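PDB 3W5M: putative rhamnosidase from Streptomyces avermitilis, which hydrolyses terminal non-reducing alpha-L-rhamnose from alpha-L-rhamnosides, including citrus flavonoids such as naringin and rutin and the arabinogalactan-protein gum arabic. Local coordinates for residues Gly383-Phe388 against Pro683-Leu688. Sequence-based numbering, arbitrary orientation.
Sequences GNVGMF and PAVGNL
Phe388 lays its ring on the backbone of Gly686. Phe388 ends a type II' beta turn that starts at Val385, its N hydrogen-bonded to Val385 O at 3.1 Å, and this loop after helix 379-382 meets a loop between helices 658-671 and 698-710 of the (alpha/alpha)6-barrel. The bond to CB points toward the barrel loop, and chi1 of -52° puts CG of Phe388 anti to the carbonyl carbon, beside the backbone N, which lays the ring over Gly686. Phe388 CG and CD1 each lie 3.7 Å from Gly686 CA, CD2 touches Val685 CG2, CE1 comes within 3.4 Å of Gly686 O, CE2 passes obliquely by Val685 O, and CZ reaches CG of Leu688 in the conformer given. Gly686 CA sits over the centre of the Phe388 ring, almost exactly on its normal, a CH-pi contact. Met387 CG lies over the opposite face, offset toward the rim. Cutting Phe388 back to an alanine is likely to strip Gly686 CA of its aromatic cover and open a gap beside Leu688, a near neighbour of Glu636, the inferred proton donor. Beside the ring, the side chains of Val385 and Val685 cross at about a right angle, Val385 CG1 meeting Val685 CG2 at 4.0 Å.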
loop_
_atom_site.group_PDB
_atom_site.type_symbol
_atom_site.label_atom_id
_atom_site.label_comp_id
_atom_site.label_asym_id
_atom_site.label_seq_id
_atom_site.Cartn_x
_atom_site.Cartn_y
_atom_site.Cartn_z
ATOM N N GLY A 383 14.227 -2.609 6.150
ATOM C CA GLY A 383 14.473 -3.387 4.935
ATOM C C GLY A 383 14.477 -2.502 3.703
ATOM O O GLY A 383 14.356 -1.264 3.819
ATOM N N ASN A 384 14.671 -3.112 2.522
ATOM C CA ASN A 384 14.622 -2.327 1.262
ATOM C C ASN A 384 13.301 -1.568 1.087
ATOM O O ASN A 384 12.221 -2.114 1.315
ATOM C CB ASN A 384 14.846 -3.216 0.037
ATOM C CG ASN A 384 16.236 -3.790 -0.021
ATOM O OD1 ASN A 384 17.227 -3.104 0.289
ATOM N ND2 ASN A 384 16.327 -5.075 -0.426
ATOM N N VAL A 385 13.378 -0.314 0.647
ATOM C CA VAL A 385 12.196 0.520 0.463
ATOM C C VAL A 385 12.419 1.200 -0.877
ATOM O O VAL A 385 13.475 1.821 -1.093
ATOM C CB VAL A 385 12.076 1.595 1.571
ATOM C CG1 VAL A 385 11.005 2.625 1.232
ATOM C CG2 VAL A 385 11.797 0.954 2.926
ATOM N N GLY A 386 11.442 1.052 -1.768
ATOM C CA GLY A 386 11.509 1.639 -3.125
ATOM C C GLY A 386 12.821 1.318 -3.835
ATOM O O GLY A 386 13.315 0.189 -3.783
ATOM N N MET A 387 13.389 2.326 -4.499
ATOM C CA MET A 387 14.651 2.143 -5.207
ATOM C C MET A 387 15.847 2.672 -4.388
ATOM O O MET A 387 16.915 3.024 -4.924
ATOM C CB MET A 387 14.534 2.706 -6.645
ATOM C CG MET A 387 13.651 3.933 -6.837
ATOM S SD MET A 387 11.826 3.847 -6.800
ATOM C CE MET A 387 11.515 5.565 -7.237
ATOM N N PHE A 388 15.688 2.657 -3.062
ATOM C CA PHE A 388 16.559 3.385 -2.152
ATOM C C PHE A 388 17.369 2.527 -1.185
ATOM O O PHE A 388 18.142 3.047 -0.390
ATOM C CB PHE A 388 15.727 4.442 -1.387
ATOM C CG PHE A 388 14.930 5.328 -2.294
ATOM C CD1 PHE A 388 15.584 6.101 -3.263
ATOM C CD2 PHE A 388 13.546 5.386 -2.195
ATOM C CE1 PHE A 388 14.861 6.894 -4.130
ATOM C CE2 PHE A 388 12.820 6.191 -3.056
ATOM C CZ PHE A 388 13.481 6.940 -4.022
ATOM N N PRO A 683 4.620 8.357 3.054
ATOM C CA PRO A 683 5.810 8.873 3.765
ATOM C C PRO A 683 6.939 9.248 2.817
ATOM O O PRO A 683 7.137 8.616 1.779
ATOM C CB PRO A 683 6.258 7.684 4.629
ATOM C CG PRO A 683 4.996 6.945 4.888
ATOM C CD PRO A 683 4.195 7.048 3.610
ATOM N N ALA A 684 7.676 10.283 3.194
ATOM C CA ALA A 684 8.733 10.808 2.344
ATOM C C ALA A 684 10.015 9.997 2.539
ATOM O O ALA A 684 10.567 9.937 3.632
ATOM C CB ALA A 684 8.952 12.297 2.627
ATOM N N VAL A 685 10.430 9.324 1.476
ATOM C CA VAL A 685 11.682 8.579 1.452
ATOM C C VAL A 685 12.435 8.905 0.169
ATOM O O VAL A 685 11.831 9.368 -0.813
ATOM C CB VAL A 685 11.464 7.047 1.571
ATOM C CG1 VAL A 685 10.884 6.701 2.923
ATOM C CG2 VAL A 685 10.553 6.518 0.472
ATOM N N GLY A 686 13.750 8.700 0.218
ATOM C CA GLY A 686 14.622 8.754 -0.941
ATOM C C GLY A 686 14.809 10.077 -1.675
ATOM O O GLY A 686 15.126 10.074 -2.865
ATOM N N ASN A 687 14.611 11.206 -1.011
ATOM C CA ASN A 687 14.864 12.515 -1.683
ATOM C C ASN A 687 14.214 12.711 -3.071
ATOM O O ASN A 687 14.858 13.165 -4.032
ATOM C CB ASN A 687 16.371 12.760 -1.799
ATOM C CG ASN A 687 17.057 12.845 -0.449
ATOM O OD1 ASN A 687 16.804 13.765 0.330
ATOM N ND2 ASN A 687 17.946 11.891 -0.172
ATOM N N LEU A 688 12.970 12.277 -3.185
ATOM C CA LEU A 688 12.154 12.660 -4.308
ATOM C C LEU A 688 11.753 14.076 -3.972
ATOM O O LEU A 688 11.931 14.532 -2.832
ATOM C CB LEU A 688 10.957 11.726 -4.423
ATOM C CG LEU A 688 11.407 10.283 -4.691
ATOM C CD1 LEU A 688 10.239 9.334 -4.525
ATOM C CD2 LEU A 688 12.016 10.167 -6.089
#